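Short-chain dehydrogenase/reductase SDR (Burkholderia phymatum, PDB 5IG2) binds NAD and probably acts as an oxidoreductase on the CH-OH group of donor substrates. Local coordinates at residues B[40-46]-B[64-70]. Sequence-based numbering, arbitrary orientation.
Sequences KLVLADV and EVIGVRT. With NAD (nicotinamide-adenine-dinucleotide), chain F.
With CG2 anti to the backbone N (CG1 at chi1 53°), Val-65 presents CG2 to Leu-43 CD1 at 3.7 Å and to Leu-41 CB. Helix 48-60 packs over both leucines on this face. On the opposite face, Ile-66 holds CG1 between its backbone N and carbonyl carbon (chi1 65°), which lays CG1 and CD1 alongside both methyls of Val-42, whose side chain also meets helix 75-89. Parallel pairing fixes this register: backbone hydrogen bonds run from Leu-41 N to Glu-64 O, Ile-66 N to Leu-41 O, Leu-43 N to Ile-66 O and Val-68 N to Leu-43 O. Asp-45 N, 3.7 Å from Val-68 O, is too far to bond and is buried without a partner. Thr-70 N still hydrogen-bonds Asp-45 O at 2.9 Å, but from well above the carbonyl plane, while Thr-70 OG1 bonds back to Val-68 O and rests against Ala-44 CB. The Arg-69 guanidinium lays a face against Val-46 O, and its NE forms a salt bridge with Glu-48. The Asp-45 carboxylate accepts hydrogen bonds from NAD O2B at OD1 and O3B at OD2, with Asp-47 N also bonding OD1 and Gly-23 N OD2. Val-46 CG1 packs against the adenine. The contact thus joins both strands of the second beta-alpha-beta unit, and its acidic residue ending the second strand, gripping both adenosine ribose hydroxyls, is characteristic of NAD-dependent Rossmann folds of the SDR family.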
loop_
_atom_site.group_PDB
_atom_site.type_symbol
_atom_site.label_atom_id
_atom_site.label_comp_id
_atom_site.label_asym_id
_atom_site.label_seq_id
_atom_site.Cartn_x
_atom_site.Cartn_y
_atom_site.Cartn_z
ATOM N N LYS B 40 35.487 -22.406 29.640
ATOM C CA LYS B 40 35.141 -23.735 29.148
ATOM C C LYS B 40 34.012 -24.292 30.002
ATOM O O LYS B 40 34.006 -24.115 31.219
ATOM C CB LYS B 40 36.362 -24.652 29.204
ATOM C CG LYS B 40 37.543 -24.118 28.396
ATOM C CD LYS B 40 38.833 -24.841 28.724
ATOM C CE LYS B 40 39.989 -24.244 27.947
ATOM N NZ LYS B 40 41.215 -25.072 28.061
ATOM N N LEU B 41 33.034 -24.938 29.365
ATOM C CA LEU B 41 31.770 -25.256 30.026
ATOM C C LEU B 41 31.548 -26.757 30.108
ATOM O O LEU B 41 31.667 -27.462 29.098
ATOM C CB LEU B 41 30.577 -24.616 29.307
ATOM C CG LEU B 41 30.630 -23.096 29.168
ATOM C CD1 LEU B 41 29.454 -22.610 28.340
ATOM C CD2 LEU B 41 30.656 -22.424 30.546
ATOM N N VAL B 42 31.206 -27.229 31.310
ATOM C CA VAL B 42 30.718 -28.588 31.543
ATOM C C VAL B 42 29.289 -28.454 32.056
ATOM O O VAL B 42 29.071 -28.026 33.195
ATOM C CB VAL B 42 31.606 -29.355 32.533
ATOM C CG1 VAL B 42 31.082 -30.772 32.750
ATOM C CG2 VAL B 42 33.052 -29.379 32.032
ATOM N N LEU B 43 28.312 -28.791 31.218
ATOM C CA LEU B 43 26.907 -28.528 31.512
ATOM C C LEU B 43 26.185 -29.831 31.828
ATOM O O LEU B 43 26.328 -30.818 31.101
ATOM C CB LEU B 43 26.238 -27.813 30.338
ATOM C CG LEU B 43 26.934 -26.525 29.869
ATOM C CD1 LEU B 43 26.115 -25.811 28.805
ATOM C CD2 LEU B 43 27.210 -25.594 31.043
ATOM N N ALA B 44 25.406 -29.828 32.911
ATOM C CA ALA B 44 24.777 -31.035 33.429
ATOM C C ALA B 44 23.294 -30.802 33.683
ATOM O O ALA B 44 22.894 -29.744 34.178
ATOM C CB ALA B 44 25.451 -31.497 34.727
ATOM N N ASP B 45 22.486 -31.808 33.366
ATOM C CA ASP B 45 21.045 -31.737 33.558
ATOM C C ASP B 45 20.486 -33.138 33.358
ATOM O O ASP B 45 21.107 -33.971 32.701
ATOM C CB ASP B 45 20.397 -30.741 32.579
ATOM C CG ASP B 45 19.115 -30.109 33.136
ATOM O OD1 ASP B 45 18.145 -30.856 33.405
ATOM O OD2 ASP B 45 19.075 -28.860 33.285
ATOM N N VAL B 46 19.330 -33.399 33.958
ATOM C CA VAL B 46 18.641 -34.664 33.725
ATOM C C VAL B 46 17.682 -34.570 32.538
ATOM O O VAL B 46 17.241 -35.607 32.015
ATOM C CB VAL B 46 17.915 -35.095 35.012
ATOM C CG1 VAL B 46 16.685 -34.223 35.256
ATOM C CG2 VAL B 46 17.582 -36.569 34.964
ATOM N N GLU B 64 33.634 -23.652 23.972
ATOM C CA GLU B 64 34.136 -24.983 24.309
ATOM C C GLU B 64 33.245 -25.545 25.408
ATOM O O GLU B 64 33.306 -25.090 26.553
ATOM C CB GLU B 64 35.577 -24.941 24.799
ATOM C CG GLU B 64 36.625 -24.721 23.760
ATOM C CD GLU B 64 38.004 -24.822 24.368
ATOM O OE1 GLU B 64 38.457 -25.962 24.606
ATOM O OE2 GLU B 64 38.612 -23.766 24.643
ATOM N N VAL B 65 32.437 -26.543 25.072
ATOM C CA VAL B 65 31.369 -26.991 25.959
ATOM C C VAL B 65 31.167 -28.487 25.768
ATOM O O VAL B 65 31.252 -28.998 24.646
ATOM C CB VAL B 65 30.069 -26.201 25.683
ATOM C CG1 VAL B 65 29.706 -26.267 24.208
ATOM C CG2 VAL B 65 28.914 -26.721 26.538
ATOM N N ILE B 66 30.921 -29.193 26.870
ATOM C CA ILE B 66 30.392 -30.549 26.818
ATOM C C ILE B 66 29.128 -30.606 27.665
ATOM O O ILE B 66 28.977 -29.866 28.644
ATOM C CB ILE B 66 31.404 -31.619 27.291
ATOM C CG1 ILE B 66 31.734 -31.436 28.777
ATOM C CG2 ILE B 66 32.646 -31.599 26.426
ATOM C CD1 ILE B 66 32.571 -32.555 29.366
ATOM N N GLY B 67 28.206 -31.478 27.264
ATOM C CA GLY B 67 26.985 -31.710 28.009
ATOM C C GLY B 67 26.935 -33.134 28.527
ATOM O O GLY B 67 27.186 -34.082 27.778
ATOM N N VAL B 68 26.618 -33.302 29.805
ATOM C CA VAL B 68 26.649 -34.604 30.455
ATOM C C VAL B 68 25.331 -34.779 31.192
ATOM O O VAL B 68 25.103 -34.120 32.216
ATOM C CB VAL B 68 27.826 -34.738 31.431
ATOM C CG1 VAL B 68 27.823 -36.138 32.085
ATOM C CG2 VAL B 68 29.155 -34.449 30.733
ATOM N N ARG B 69 24.475 -35.674 30.696
ATOM C CA ARG B 69 23.251 -35.986 31.417
ATOM C C ARG B 69 23.597 -36.487 32.816
ATOM O O ARG B 69 24.376 -37.433 32.974
ATOM C CB ARG B 69 22.430 -37.022 30.653
ATOM C CG ARG B 69 21.083 -37.299 31.296
ATOM C CD ARG B 69 20.422 -38.539 30.732
ATOM N NE ARG B 69 18.967 -38.430 30.783
ATOM C CZ ARG B 69 18.226 -38.769 31.831
ATOM N NH1 ARG B 69 18.805 -39.247 32.926
ATOM N NH2 ARG B 69 16.907 -38.626 31.783
ATOM N N THR B 70 23.035 -35.832 33.830
ATOM C CA THR B 70 23.406 -36.074 35.218
ATOM C C THR B 70 22.179 -35.918 36.094
ATOM O O THR B 70 21.482 -34.907 35.993
ATOM C CB THR B 70 24.487 -35.090 35.685
ATOM O OG1 THR B 70 25.626 -35.176 34.822
ATOM C CG2 THR B 70 24.907 -35.382 37.117
HETATM P PA NAD F . 14.429 -24.477 35.742
HETATM O O1A NAD F . 13.362 -25.499 35.791
HETATM O O2A NAD F . 14.315 -23.525 34.541
HETATM O O5B NAD F . 15.899 -25.089 35.770
HETATM C C5B NAD F . 16.259 -26.104 36.725
HETATM C C4B NAD F . 16.871 -27.238 35.951
HETATM O O4B NAD F . 17.284 -28.274 36.869
HETATM C C3B NAD F . 15.953 -27.907 34.913
HETATM O O3B NAD F . 16.538 -27.897 33.616
HETATM C C2B NAD F . 15.804 -29.345 35.434
HETATM O O2B NAD F . 15.730 -30.302 34.383
HETATM C C1B NAD F . 17.097 -29.512 36.219
HETATM N N9A NAD F . 17.061 -30.573 37.217
HETATM C C8A NAD F . 16.023 -30.903 38.048
HETATM N N7A NAD F . 16.233 -31.983 38.763
HETATM C C5A NAD F . 17.502 -32.388 38.380
HETATM C C6A NAD F . 18.305 -33.478 38.762
HETATM N N6A NAD F . 17.894 -34.448 39.584
HETATM N N1A NAD F . 19.540 -33.569 38.223
HETATM C C2A NAD F . 19.929 -32.636 37.345
HETATM N N3A NAD F . 19.250 -31.578 36.886
HETATM C C4A NAD F . 18.034 -31.515 37.443
HETATM O O3 NAD F . 14.405 -23.618 37.078
HETATM P PN NAD F . 15.410 -22.520 37.663
HETATM O O1N NAD F . 16.397 -22.128 36.626
HETATM O O2N NAD F . 14.573 -21.475 38.293
HETATM O O5D NAD F . 16.104 -23.390 38.802
HETATM C C5D NAD F . 17.491 -23.198 39.156
HETATM C C4D NAD F . 17.574 -23.020 40.652
HETATM O O4D NAD F . 17.050 -21.726 41.035
HETATM C C3D NAD F . 16.807 -24.056 41.485
HETATM O O3D NAD F . 17.616 -24.481 42.576
HETATM C C2D NAD F . 15.613 -23.255 42.009
HETATM O O2D NAD F . 15.135 -23.802 43.232
HETATM C C1D NAD F . 16.279 -21.900 42.190
HETATM N N1N NAD F . 15.347 -20.682 42.340
HETATM C C2N NAD F . 14.501 -20.385 41.337
HETATM C C3N NAD F . 13.682 -19.273 41.428
HETATM C C7N NAD F . 12.831 -18.787 40.297
HETATM O O7N NAD F . 11.891 -18.011 40.536
HETATM N N7N NAD F . 13.042 -19.296 39.094
HETATM C C4N NAD F . 13.765 -18.477 42.564
HETATM C C5N NAD F . 14.658 -18.798 43.572
HETATM C C6N NAD F . 15.443 -19.917 43.446
HETATM O O HOH W 1 40.871 -27.538 26.341
#